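PDB 4FMZ: internalin from Listeria monocytogenes serotype 4b, which probably takes part in adhesion to and invasion of host cells, through a curved leucine-rich-repeat domain that is likely to serve as a protein-binding surface. Local coordinates for residues K266-N271 and L286-S291; R222-K227 and Q244-E249; A27-A32 and E44-L49; A6-P11 and V38-L43. One frame throughout, in Å; residues are numbered along the deposited sequence.

How the contacts relate
The four contacts form two touching pairs, on opposite sides of the chain's centre. Contacts 1 and 2 join successive coils of the leucine-rich-repeat solenoid, with centres 11 Å apart; strand 269-271 of contact 1 directly follows strand 247-249 of contact 2, and K268 N lies 2.8 Å from T246 O. Contact 4 lies within the N-terminal cap and contact 3 joins that cap to the solenoid; their centres are 12 Å apart, the salt bridge from K31 NZ to E42 OE2, at 2.8 Å, ties them together, and their segments alternate along the chain. Contact 3 also reaches strand 48-50, the outermost strand at this end of the solenoid; the centres of contacts 2 and 3 are about 44 Å apart.

Contact 1: K266-N271 and L286-S291; sequences KLKMLN and LSQLNS. With EDO (1,2-ethanediol), chain F; EDO (1,2-ethanediol), chain H.
The carbonyl oxygen of K268 is gripped by two successive backbone amides, and this pair of hydrogen bonds holds L286-S291 against K266-N271. N290 N gives the shorter bond, 2.8 Å to K268 O, while S291 N reaches K268 O at 3.1 Å and meets the carbonyl almost end on, with a C=O...N angle of 165°. Two residues after K268, L270 N returns a bond of 2.9 Å to S291 O, which completes the parallel pairing of M269 with S291. Such pairing of successive coils is the repeating element of a leucine-rich-repeat solenoid.

At the outer side the polar ends run alongside one another. N290 CG stands beside its own backbone N (chi1 -65°), which brings OD1 within 3.2 Å of K268 NZ, the ammonium lying in the plane of the side-chain amide. N290 ND2 is satisfied from beyond the contact, by N312 O. The bent lysine chain also lays K268 CD 3.3 Å from Q288 O, close beside the CG methylene of Q288. A water donates to L267 O at 2.8 Å and takes a weak bond from Q288 N.

The leucines fill the interior. L270 CB touches L289 CD2 at 3.8 Å, and L267 lies side by side with L286, their CD1 methyls 4.1 Å apart.

Strand 269-271 runs between strands 247-249 and 291-293: L267 and L270 rest on L248, and the selenomethionine M269 packs against W247 and E249 on one neighbour and F293 on the other.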
loop_
_atom_site.group_PDB
_atom_site.type_symbol
_atom_site.label_atom_id
_atom_site.label_comp_id
_atom_site.label_asym_id
_atom_site.label_seq_id
_atom_site.Cartn_x
_atom_site.Cartn_y
_atom_site.Cartn_z
ATOM N N LYS A 266 -21.820 8.793 5.404
ATOM C CA LYS A 266 -20.920 9.300 4.367
ATOM C C LYS A 266 -20.550 8.180 3.381
ATOM O O LYS A 266 -19.950 8.470 2.345
ATOM C CB LYS A 266 -19.661 9.965 4.962
ATOM C CG LYS A 266 -19.950 11.328 5.581
ATOM C CD LYS A 266 -18.682 12.138 5.818
ATOM N N LEU A 267 -20.939 6.910 3.680
ATOM C CA LEU A 267 -20.638 5.772 2.812
ATOM C C LEU A 267 -21.154 5.970 1.389
ATOM O O LEU A 267 -22.343 6.207 1.179
ATOM C CB LEU A 267 -21.200 4.452 3.357
ATOM C CG LEU A 267 -20.399 3.702 4.423
ATOM C CD1 LEU A 267 -21.138 2.448 4.848
ATOM C CD2 LEU A 267 -19.024 3.299 3.898
ATOM N N LYS A 268 -20.224 5.892 0.425
ATOM C CA LYS A 268 -20.472 5.974 -1.013
ATOM C C LYS A 268 -20.292 4.595 -1.646
ATOM O O LYS A 268 -20.912 4.301 -2.669
ATOM C CB LYS A 268 -19.528 6.987 -1.693
ATOM C CG LYS A 268 -19.668 8.444 -1.214
ATOM C CD LYS A 268 -20.885 9.157 -1.803
ATOM C CE LYS A 268 -20.567 10.528 -2.341
ATOM N NZ LYS A 268 -19.805 10.465 -3.624
HETATM N N MSE A 269 -19.403 3.765 -1.053
HETATM C CA MSE A 269 -19.099 2.427 -1.549
HETATM C C MSE A 269 -19.294 1.410 -0.440
HETATM O O MSE A 269 -18.712 1.525 0.639
HETATM C CB MSE A 269 -17.660 2.370 -2.126
HETATM C CG MSE A 269 -16.945 0.998 -1.958
HETATM SE SE MSE A 269 -17.664 -0.394 -3.036
HETATM C CE MSE A 269 -16.134 -0.708 -4.247
ATOM N N LEU A 270 -20.127 0.409 -0.710
ATOM C CA LEU A 270 -20.315 -0.657 0.257
ATOM C C LEU A 270 -20.209 -1.996 -0.449
ATOM O O LEU A 270 -21.088 -2.341 -1.230
ATOM C CB LEU A 270 -21.644 -0.540 1.035
ATOM C CG LEU A 270 -21.912 -1.648 2.054
ATOM C CD1 LEU A 270 -20.834 -1.676 3.165
ATOM C CD2 LEU A 270 -23.295 -1.496 2.670
ATOM N N ASN A 271 -19.140 -2.753 -0.161
ATOM C CA ASN A 271 -18.987 -4.081 -0.742
ATOM C C ASN A 271 -19.053 -5.125 0.366
ATOM O O ASN A 271 -18.102 -5.289 1.129
ATOM C CB ASN A 271 -17.685 -4.206 -1.568
ATOM C CG ASN A 271 -17.509 -5.554 -2.245
ATOM O OD1 ASN A 271 -18.227 -6.541 -1.980
ATOM N ND2 ASN A 271 -16.529 -5.633 -3.126
ATOM N N LEU A 286 -28.710 5.006 4.258
ATOM C CA LEU A 286 -27.487 5.277 3.485
ATOM C C LEU A 286 -27.789 5.710 2.046
ATOM O O LEU A 286 -27.219 5.182 1.094
ATOM C CB LEU A 286 -26.534 4.067 3.509
ATOM C CG LEU A 286 -26.247 3.384 4.859
ATOM C CD1 LEU A 286 -25.198 2.306 4.689
ATOM C CD2 LEU A 286 -25.813 4.377 5.926
ATOM N N SER A 287 -28.653 6.723 1.905
ATOM C CA SER A 287 -29.119 7.281 0.625
ATOM C C SER A 287 -27.987 7.875 -0.260
ATOM O O SER A 287 -28.190 8.022 -1.468
ATOM C CB SER A 287 -30.199 8.337 0.865
ATOM O OG SER A 287 -29.824 9.307 1.835
ATOM N N GLN A 288 -26.807 8.157 0.311
ATOM C CA GLN A 288 -25.671 8.728 -0.417
ATOM C C GLN A 288 -24.846 7.650 -1.198
ATOM O O GLN A 288 -23.979 8.017 -1.996
ATOM C CB GLN A 288 -24.765 9.515 0.568
ATOM C CG GLN A 288 -23.916 10.632 -0.060
ATOM C CD GLN A 288 -24.641 11.930 -0.386
ATOM O OE1 GLN A 288 -25.839 11.969 -0.712
ATOM N NE2 GLN A 288 -23.897 13.029 -0.366
ATOM N N LEU A 289 -25.125 6.345 -0.988
ATOM C CA LEU A 289 -24.431 5.232 -1.656
ATOM C C LEU A 289 -24.462 5.323 -3.202
ATOM O O LEU A 289 -25.511 5.621 -3.769
ATOM C CB LEU A 289 -25.053 3.883 -1.241
ATOM C CG LEU A 289 -24.578 3.260 0.074
ATOM C CD1 LEU A 289 -25.532 2.127 0.512
ATOM C CD2 LEU A 289 -23.125 2.764 -0.032
ATOM N N ASN A 290 -23.312 5.067 -3.866
ATOM C CA ASN A 290 -23.204 5.045 -5.333
ATOM C C ASN A 290 -22.950 3.626 -5.831
ATOM O O ASN A 290 -23.311 3.299 -6.957
ATOM C CB ASN A 290 -22.069 5.974 -5.841
ATOM C CG ASN A 290 -22.272 7.450 -5.571
ATOM O OD1 ASN A 290 -21.332 8.165 -5.223
ATOM N ND2 ASN A 290 -23.490 7.955 -5.757
ATOM N N SER A 291 -22.264 2.807 -5.016
ATOM C CA SER A 291 -21.895 1.443 -5.385
ATOM C C SER A 291 -22.197 0.516 -4.241
ATOM O O SER A 291 -21.755 0.747 -3.105
ATOM C CB SER A 291 -20.420 1.363 -5.767
ATOM O OG SER A 291 -20.094 2.377 -6.703
HETATM C C1 EDO F . -17.928 4.518 -5.637
HETATM O O1 EDO F . -17.466 4.660 -6.979
HETATM C C2 EDO F . -17.633 5.792 -4.809
HETATM O O2 EDO F . -18.394 6.894 -5.289
HETATM C C1 EDO H . -16.914 -10.976 -3.386
HETATM O O1 EDO H . -18.227 -11.307 -3.818
HETATM C C2 EDO H . -16.903 -9.533 -2.834
HETATM O O2 EDO H . -17.625 -8.716 -3.735
HETATM O O HOH W 1 -24.574 7.159 2.642
#

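Contact 2: R222-K227 and Q244-E249; sequences RLNSLK and QLTWLE
K227 runs straight as far as CE and then bends at its last torsion (chi4 74°), while W247 swings CG anti to its backbone N; the two turns carry the ammonium over the indole. K227 NZ lies 4.4 Å from the centroid of the W247 five-membered ring and 27° off its normal, a cation-pi contact, with K227 CE still nearer to W247 NE1 at 3.5 Å. In the conformer of E249 described here, W247 NE1 donates to E249 OE2 at 2.7 Å, a bond that should help fix the indole's rotation; the carboxylate sits at the ring edge. K227 CD passes E249 OE1 alongside.

Beneath these groups, strands 225-227 and 247-249 run parallel, as adjacent coils of a leucine-rich-repeat solenoid do. N224 O takes bonds from both T246 N (2.8 Å) and W247 N (3.3 Å). L226 then uses both its N-H and its carbonyl toward the same strand, L226 N giving to W247 O and L226 O taking from E249 N. L223, L226, L245 and L248 point into the core, where L226 CD2 meets L248 CD1 at 3.8 Å.

Before the strands, the R222 guanidinium stacks on the Q244 amide, their planes 16° apart, and Q244 CG sits over the guanidinium's centre, 3.5 Å from R222 CZ. A water bridges the same coils, donating to L223 O and accepting from Q244 N at 2.9 Å.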
loop_
_atom_site.group_PDB
_atom_site.type_symbol
_atom_site.label_atom_id
_atom_site.label_comp_id
_atom_site.label_asym_id
_atom_site.label_seq_id
_atom_site.Cartn_x
_atom_site.Cartn_y
_atom_site.Cartn_z
ATOM N N ARG A 222 -11.010 8.427 12.607
ATOM C CA ARG A 222 -11.074 9.256 11.406
ATOM C C ARG A 222 -10.995 8.421 10.125
ATOM O O ARG A 222 -10.853 9.008 9.049
ATOM C CB ARG A 222 -9.984 10.341 11.413
ATOM C CG ARG A 222 -10.119 11.390 12.531
ATOM C CD ARG A 222 -11.493 12.040 12.627
ATOM N NE ARG A 222 -11.743 13.001 11.549
ATOM C CZ ARG A 222 -12.892 13.652 11.379
ATOM N NH1 ARG A 222 -13.917 13.433 12.195
ATOM N NH2 ARG A 222 -13.033 14.511 10.377
ATOM N N LEU A 223 -11.104 7.065 10.228
ATOM C CA LEU A 223 -11.029 6.162 9.070
ATOM C C LEU A 223 -12.001 6.567 7.974
ATOM O O LEU A 223 -13.193 6.761 8.231
ATOM C CB LEU A 223 -11.272 4.697 9.473
ATOM C CG LEU A 223 -10.619 3.624 8.574
ATOM C CD1 LEU A 223 -9.068 3.721 8.603
ATOM C CD2 LEU A 223 -11.038 2.251 9.019
ATOM N N ASN A 224 -11.465 6.723 6.752
ATOM C CA ASN A 224 -12.203 7.129 5.566
ATOM C C ASN A 224 -12.447 5.929 4.655
ATOM O O ASN A 224 -13.552 5.789 4.124
ATOM C CB ASN A 224 -11.433 8.236 4.816
ATOM C CG ASN A 224 -12.077 8.653 3.526
ATOM O OD1 ASN A 224 -12.052 7.918 2.541
ATOM N ND2 ASN A 224 -12.664 9.836 3.499
ATOM N N SER A 225 -11.424 5.083 4.454
ATOM C CA SER A 225 -11.535 3.906 3.596
ATOM C C SER A 225 -10.986 2.664 4.284
ATOM O O SER A 225 -9.910 2.706 4.885
ATOM C CB SER A 225 -10.814 4.133 2.268
ATOM O OG SER A 225 -11.343 5.255 1.582
ATOM N N LEU A 226 -11.732 1.568 4.203
ATOM C CA LEU A 226 -11.372 0.283 4.783
ATOM C C LEU A 226 -11.631 -0.804 3.755
ATOM O O LEU A 226 -12.749 -0.928 3.268
ATOM C CB LEU A 226 -12.150 0.011 6.105
ATOM C CG LEU A 226 -11.945 -1.369 6.774
ATOM C CD1 LEU A 226 -10.535 -1.525 7.327
ATOM C CD2 LEU A 226 -12.913 -1.560 7.915
ATOM N N LYS A 227 -10.583 -1.553 3.405
ATOM C CA LYS A 227 -10.617 -2.674 2.463
ATOM C C LYS A 227 -10.068 -3.878 3.211
ATOM O O LYS A 227 -8.887 -3.916 3.537
ATOM C CB LYS A 227 -9.806 -2.367 1.181
ATOM C CG LYS A 227 -10.249 -1.111 0.421
ATOM C CD LYS A 227 -9.429 -0.927 -0.861
ATOM C CE LYS A 227 -9.848 0.295 -1.636
ATOM N NZ LYS A 227 -9.391 1.568 -1.007
ATOM N N GLN A 244 -16.688 9.043 9.520
ATOM C CA GLN A 244 -16.051 9.480 8.277
ATOM C C GLN A 244 -15.881 8.360 7.251
ATOM O O GLN A 244 -15.347 8.629 6.180
ATOM C CB GLN A 244 -14.674 10.128 8.574
ATOM C CG GLN A 244 -14.707 11.336 9.506
ATOM C CD GLN A 244 -15.738 12.369 9.122
ATOM O OE1 GLN A 244 -15.692 12.963 8.044
ATOM N NE2 GLN A 244 -16.713 12.579 9.993
ATOM N N LEU A 245 -16.356 7.130 7.530
ATOM C CA LEU A 245 -16.179 6.022 6.583
ATOM C C LEU A 245 -16.978 6.282 5.278
ATOM O O LEU A 245 -18.177 6.546 5.332
ATOM C CB LEU A 245 -16.585 4.698 7.269
ATOM C CG LEU A 245 -15.933 3.421 6.755
ATOM C CD1 LEU A 245 -14.421 3.424 6.980
ATOM C CD2 LEU A 245 -16.533 2.217 7.448
ATOM N N THR A 246 -16.280 6.289 4.125
ATOM C CA THR A 246 -16.846 6.592 2.798
ATOM C C THR A 246 -16.758 5.377 1.872
ATOM O O THR A 246 -17.544 5.263 0.936
ATOM C CB THR A 246 -16.060 7.806 2.204
ATOM O OG1 THR A 246 -16.016 8.850 3.176
ATOM C CG2 THR A 246 -16.598 8.350 0.889
ATOM N N TRP A 247 -15.737 4.539 2.060
ATOM C CA TRP A 247 -15.457 3.389 1.195
ATOM C C TRP A 247 -15.237 2.176 2.078
ATOM O O TRP A 247 -14.310 2.160 2.901
ATOM C CB TRP A 247 -14.210 3.692 0.321
ATOM C CG TRP A 247 -13.944 2.718 -0.781
ATOM C CD1 TRP A 247 -13.458 1.448 -0.656
ATOM C CD2 TRP A 247 -14.058 2.969 -2.191
ATOM N NE1 TRP A 247 -13.333 0.866 -1.900
ATOM C CE2 TRP A 247 -13.685 1.783 -2.860
ATOM C CE3 TRP A 247 -14.476 4.075 -2.956
ATOM C CZ2 TRP A 247 -13.662 1.687 -4.261
ATOM C CZ3 TRP A 247 -14.468 3.972 -4.346
ATOM C CH2 TRP A 247 -14.094 2.779 -4.982
ATOM N N LEU A 248 -16.110 1.186 1.963
ATOM C CA LEU A 248 -15.997 0.006 2.808
ATOM C C LEU A 248 -16.104 -1.271 1.973
ATOM O O LEU A 248 -17.147 -1.529 1.389
ATOM C CB LEU A 248 -17.071 0.033 3.941
ATOM C CG LEU A 248 -17.203 -1.214 4.849
ATOM C CD1 LEU A 248 -15.880 -1.533 5.557
ATOM C CD2 LEU A 248 -18.286 -1.004 5.909
ATOM N N GLU A 249 -15.015 -2.059 1.942
ATOM C CA GLU A 249 -14.937 -3.344 1.234
ATOM C C GLU A 249 -14.673 -4.422 2.249
ATOM O O GLU A 249 -13.618 -4.410 2.889
ATOM C CB GLU A 249 -13.831 -3.353 0.159
ATOM C CG GLU A 249 -14.041 -2.411 -1.009
ATOM C CD GLU A 249 -12.905 -2.362 -2.017
ATOM O OE1 GLU A 249 -11.898 -3.091 -1.850
ATOM O OE2 GLU A 249 -13.029 -1.580 -2.985
HETATM O O HOH W 2 -14.535 7.437 10.577
#

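Contact 3: A27-A32 and E44-L49; sequences AVLQKA and ESITKL. With EDO (1,2-ethanediol), chain D.
V28 and L29, in the C-terminal part of a cap helix, meet I46 and L49 through carbon alone; no hydrogen bond crosses between A27-A32 and E44-L49. The dense part gathers round the I46 CD1 methyl. V28 and I46 reach toward each other tip to tip, V28 CG1 standing 3.6 Å from I46 CD1. L29 comes to the same methyl obliquely, with L29 CD2 only 3.4 Å from I46 CD1; because I46 is modelled in two conformers, so short a distance is doubtful. V28 CG1 occupies the position between its backbone N and carbonyl carbon (chi1 73°), from which it also touches L49 CD1 at 3.9 Å, the two side chains crossing at about a right angle.

The other branch of V28 has a looser, polar setting. V28 CG2 lies 3.9 Å from K48 O and equally far from O1 of an ethanediol, probably taken from the crystallisation liquor. K48 N donates to that O1 at 3.2 Å. At the far margin, the exposed S45 puts OG 3.9 Å from L29 CD2, but its hydroxyl is bonded to E42 O.

A Schellman motif at Q30 turns the chain away, and V28 and L29 carry the whole contact from this side. The same helix presents L21 and I25 to L49, and strand 48-50 pairs on with strand 70-72, joining the cap to the first coils of the leucine-rich-repeat solenoid.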
loop_
_atom_site.group_PDB
_atom_site.type_symbol
_atom_site.label_atom_id
_atom_site.label_comp_id
_atom_site.label_asym_id
_atom_site.label_seq_id
_atom_site.Cartn_x
_atom_site.Cartn_y
_atom_site.Cartn_z
ATOM N N ALA A 27 23.566 10.803 -19.802
ATOM C CA ALA A 27 22.312 11.502 -20.077
ATOM C C ALA A 27 22.054 12.653 -19.105
ATOM O O ALA A 27 21.688 13.735 -19.566
ATOM C CB ALA A 27 21.141 10.532 -20.060
ATOM N N VAL A 28 22.253 12.451 -17.785
ATOM C CA VAL A 28 21.992 13.508 -16.805
ATOM C C VAL A 28 22.999 14.675 -16.971
ATOM O O VAL A 28 22.607 15.827 -16.786
ATOM C CB VAL A 28 21.903 12.988 -15.338
ATOM C CG1 VAL A 28 23.268 12.596 -14.765
ATOM C CG2 VAL A 28 21.186 13.985 -14.430
ATOM N N LEU A 29 24.260 14.389 -17.350
ATOM C CA LEU A 29 25.274 15.429 -17.519
ATOM C C LEU A 29 25.317 15.972 -18.958
ATOM O O LEU A 29 26.107 16.872 -19.246
ATOM C CB LEU A 29 26.653 14.891 -17.098
ATOM C CG LEU A 29 26.863 14.655 -15.586
ATOM C CD1 LEU A 29 28.067 13.768 -15.339
ATOM C CD2 LEU A 29 27.012 15.969 -14.803
ATOM N N GLN A 30 24.461 15.426 -19.851
ATOM C CA GLN A 30 24.335 15.773 -21.274
ATOM C C GLN A 30 25.705 15.712 -21.987
ATOM O O GLN A 30 26.099 16.618 -22.731
ATOM C CB GLN A 30 23.616 17.115 -21.472
ATOM C CG GLN A 30 22.142 16.987 -21.079
ATOM C CD GLN A 30 21.292 18.159 -21.417
ATOM O OE1 GLN A 30 21.532 18.885 -22.378
ATOM N NE2 GLN A 30 20.242 18.332 -20.635
ATOM N N LYS A 31 26.425 14.603 -21.748
ATOM C CA LYS A 31 27.707 14.318 -22.400
ATOM C C LYS A 31 27.410 13.620 -23.725
ATOM O O LYS A 31 26.338 13.027 -23.876
ATOM C CB LYS A 31 28.622 13.455 -21.498
ATOM C CG LYS A 31 29.090 14.150 -20.211
ATOM C CD LYS A 31 30.157 15.189 -20.451
ATOM C CE LYS A 31 30.497 15.936 -19.182
ATOM N NZ LYS A 31 31.405 17.073 -19.452
ATOM N N ALA A 32 28.325 13.693 -24.688
ATOM C CA ALA A 32 28.109 13.059 -25.991
ATOM C C ALA A 32 28.207 11.528 -25.925
ATOM O O ALA A 32 27.516 10.846 -26.673
ATOM C CB ALA A 32 29.118 13.587 -26.995
ATOM N N GLU A 44 29.642 15.718 -8.422
ATOM C CA GLU A 44 29.096 16.323 -7.206
ATOM C C GLU A 44 27.919 17.282 -7.511
ATOM O O GLU A 44 27.256 17.731 -6.580
ATOM C CB GLU A 44 30.192 17.049 -6.434
ATOM C CG GLU A 44 31.135 16.098 -5.716
ATOM C CD GLU A 44 32.335 16.755 -5.052
ATOM O OE1 GLU A 44 32.533 17.984 -5.213
ATOM O OE2 GLU A 44 33.093 16.025 -4.377
ATOM N N SER A 45 27.631 17.555 -8.808
ATOM C CA SER A 45 26.510 18.412 -9.203
ATOM C C SER A 45 25.186 17.617 -9.324
ATOM O O SER A 45 24.120 18.237 -9.424
ATOM C CB SER A 45 26.810 19.127 -10.520
ATOM O OG SER A 45 26.656 18.292 -11.659
ATOM N N ILE A 46 25.260 16.260 -9.311
ATOM C CA ILE A 46 24.093 15.383 -9.440
ATOM C C ILE A 46 23.383 15.221 -8.091
ATOM O O ILE A 46 23.879 14.526 -7.204
ATOM C CB ILE A 46 24.469 13.998 -10.051
ATOM C CG1 ILE A 46 25.338 14.119 -11.332
ATOM C CG2 ILE A 46 23.226 13.111 -10.264
ATOM C CD1 ILE A 46 24.750 14.941 -12.439
ATOM N N THR A 47 22.203 15.832 -7.957
ATOM C CA THR A 47 21.366 15.740 -6.750
ATOM C C THR A 47 20.205 14.771 -6.996
ATOM O O THR A 47 19.589 14.287 -6.038
ATOM C CB THR A 47 20.871 17.122 -6.319
ATOM O OG1 THR A 47 20.062 17.689 -7.343
ATOM C CG2 THR A 47 22.006 18.068 -5.963
ATOM N N LYS A 48 19.909 14.494 -8.289
ATOM C CA LYS A 48 18.828 13.610 -8.724
ATOM C C LYS A 48 19.288 12.744 -9.903
ATOM O O LYS A 48 19.784 13.265 -10.916
ATOM C CB LYS A 48 17.602 14.458 -9.112
ATOM C CG LYS A 48 16.409 13.681 -9.657
ATOM C CD LYS A 48 15.181 14.583 -9.778
ATOM C CE LYS A 48 13.989 13.867 -10.364
ATOM N NZ LYS A 48 12.784 14.733 -10.383
ATOM N N LEU A 49 19.129 11.425 -9.761
ATOM C CA LEU A 49 19.453 10.461 -10.820
ATOM C C LEU A 49 18.330 9.447 -10.947
ATOM O O LEU A 49 17.894 8.870 -9.945
ATOM C CB LEU A 49 20.803 9.758 -10.574
ATOM C CG LEU A 49 21.309 8.787 -11.665
ATOM C CD1 LEU A 49 21.851 9.532 -12.883
ATOM C CD2 LEU A 49 22.379 7.867 -11.116
HETATM C C1 EDO D . 20.833 17.281 -10.659
HETATM O O1 EDO D . 20.773 15.913 -11.017
HETATM C C2 EDO D . 19.442 17.917 -10.774
HETATM O O2 EDO D . 19.556 19.269 -10.388
#

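Contact 4: A6-P11 and V38-L43; sequences ATLPAP and VTQEEL
A10 and V38 form a hydrogen-bonded antiparallel pair, the link between the two short strands of the N-terminal cap, a domain whose sequence is grouped with EF-hand-like families. Two backbone bonds make the pair: V38 N to A10 O at 2.9 Å and A10 N to V38 O at 3.2 Å. They differ in direction. A10 N lies in the plane of the V38 carbonyl, whereas V38 N approaches from 42° above the plane of the A10 carbonyl.

Apolar contacts continue on the side of the helix that follows. L8 reaches across Q40 at about a right angle, its CD1 3.8 Å from Q40 CB, while its other branch, L8 CD2, meets L43 CD1 at 3.8 Å. CG of L8 lies beside the backbone N (chi1 -61°), sending both methyls toward the first turn of helix 40-43. Y64, from outside the two segments, touches both L8 and L43. P9, entered through a cis peptide bond, adds a carbon-to-oxygen contact, its CB 3.5 Å from V38 O.

Capping bonds fix the start of that helix. T39 and E42 form a capping box: E42 N donates to T39 OG1 at 3.2 Å, and T39 N donates to E42 OE1 in return. E42 OE2 keeps a further partner, the ammonium of K31.

Polar bonds of Q40 reach the first modelled residues and the next turn. Its NE2 holds E44 OE2, and its OE1 accepts from the backbone N of T4 and L5; a water donates to Q40 OE1 at 2.9 Å and, weakly, to L8 O.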
loop_
_atom_site.group_PDB
_atom_site.type_symbol
_atom_site.label_atom_id
_atom_site.label_comp_id
_atom_site.label_asym_id
_atom_site.label_seq_id
_atom_site.Cartn_x
_atom_site.Cartn_y
_atom_site.Cartn_z
ATOM N N ALA A 6 41.620 11.296 -6.097
ATOM C CA ALA A 6 42.659 10.793 -7.011
ATOM C C ALA A 6 42.159 10.036 -8.252
ATOM O O ALA A 6 42.777 10.155 -9.300
ATOM C CB ALA A 6 43.628 9.903 -6.253
ATOM N N THR A 7 41.057 9.282 -8.136
ATOM C CA THR A 7 40.455 8.488 -9.220
ATOM C C THR A 7 39.775 9.341 -10.309
ATOM O O THR A 7 39.301 8.797 -11.306
ATOM C CB THR A 7 39.399 7.557 -8.628
ATOM O OG1 THR A 7 38.583 8.317 -7.731
ATOM C CG2 THR A 7 39.995 6.371 -7.907
ATOM N N LEU A 8 39.682 10.654 -10.088
ATOM C CA LEU A 8 39.021 11.615 -10.964
ATOM C C LEU A 8 39.982 12.739 -11.406
ATOM O O LEU A 8 40.900 13.046 -10.657
ATOM C CB LEU A 8 37.818 12.200 -10.226
ATOM C CG LEU A 8 36.722 11.232 -9.808
ATOM C CD1 LEU A 8 35.767 11.894 -8.869
ATOM C CD2 LEU A 8 35.971 10.731 -11.011
ATOM N N PRO A 9 39.843 13.352 -12.608
ATOM C CA PRO A 9 38.810 13.124 -13.640
ATOM C C PRO A 9 39.039 11.832 -14.403
ATOM O O PRO A 9 40.177 11.384 -14.537
ATOM C CB PRO A 9 38.941 14.356 -14.548
ATOM C CG PRO A 9 40.365 14.776 -14.406
ATOM C CD PRO A 9 40.772 14.429 -13.002
ATOM N N ALA A 10 37.953 11.209 -14.858
ATOM C CA ALA A 10 38.053 9.948 -15.567
ATOM C C ALA A 10 36.848 9.726 -16.484
ATOM O O ALA A 10 35.792 10.318 -16.242
ATOM C CB ALA A 10 38.166 8.797 -14.563
ATOM N N PRO A 11 36.978 8.884 -17.533
ATOM C CA PRO A 11 35.808 8.592 -18.389
ATOM C C PRO A 11 34.647 7.992 -17.591
ATOM O O PRO A 11 34.872 7.226 -16.644
ATOM C CB PRO A 11 36.359 7.577 -19.398
ATOM C CG PRO A 11 37.844 7.838 -19.423
ATOM C CD PRO A 11 38.165 8.135 -17.987
ATOM N N VAL A 38 34.528 12.860 -16.961
ATOM C CA VAL A 38 33.755 13.631 -15.998
ATOM C C VAL A 38 34.677 14.018 -14.859
ATOM O O VAL A 38 35.585 13.263 -14.510
ATOM C CB VAL A 38 32.447 12.981 -15.506
ATOM C CG1 VAL A 38 31.382 13.051 -16.595
ATOM C CG2 VAL A 38 32.654 11.541 -15.016
ATOM N N THR A 39 34.477 15.218 -14.320
ATOM C CA THR A 39 35.261 15.726 -13.198
ATOM C C THR A 39 34.526 15.438 -11.887
ATOM O O THR A 39 33.340 15.103 -11.900
ATOM C CB THR A 39 35.519 17.237 -13.355
ATOM O OG1 THR A 39 34.269 17.926 -13.304
ATOM C CG2 THR A 39 36.261 17.587 -14.641
ATOM N N GLN A 40 35.224 15.621 -10.755
ATOM C CA GLN A 40 34.647 15.464 -9.430
ATOM C C GLN A 40 33.507 16.473 -9.257
ATOM O O GLN A 40 32.460 16.126 -8.714
ATOM C CB GLN A 40 35.738 15.680 -8.371
ATOM C CG GLN A 40 35.254 15.442 -6.935
ATOM C CD GLN A 40 36.319 15.708 -5.920
ATOM O OE1 GLN A 40 37.509 15.529 -6.168
ATOM N NE2 GLN A 40 35.912 16.103 -4.733
ATOM N N GLU A 41 33.723 17.715 -9.751
ATOM C CA GLU A 41 32.774 18.825 -9.703
ATOM C C GLU A 41 31.475 18.459 -10.420
ATOM O O GLU A 41 30.408 18.732 -9.882
ATOM C CB GLU A 41 33.396 20.097 -10.305
ATOM C CG GLU A 41 32.511 21.329 -10.206
ATOM C CD GLU A 41 33.159 22.634 -10.621
ATOM O OE1 GLU A 41 34.094 23.084 -9.919
ATOM O OE2 GLU A 41 32.700 23.235 -11.618
ATOM N N GLU A 42 31.562 17.828 -11.616
ATOM C CA GLU A 42 30.385 17.420 -12.380
ATOM C C GLU A 42 29.615 16.299 -11.676
ATOM O O GLU A 42 28.379 16.332 -11.651
ATOM C CB GLU A 42 30.780 16.981 -13.794
ATOM C CG GLU A 42 31.192 18.141 -14.685
ATOM C CD GLU A 42 31.743 17.739 -16.038
ATOM O OE1 GLU A 42 32.477 16.725 -16.112
ATOM O OE2 GLU A 42 31.436 18.439 -17.029
ATOM N N LEU A 43 30.332 15.325 -11.079
ATOM C CA LEU A 43 29.676 14.223 -10.365
ATOM C C LEU A 43 29.015 14.720 -9.083
ATOM O O LEU A 43 27.922 14.266 -8.741
ATOM C CB LEU A 43 30.645 13.066 -10.061
ATOM C CG LEU A 43 31.152 12.302 -11.287
ATOM C CD1 LEU A 43 32.221 11.317 -10.897
ATOM C CD2 LEU A 43 30.020 11.593 -12.041
HETATM O O HOH W 3 39.263 15.234 -8.489
#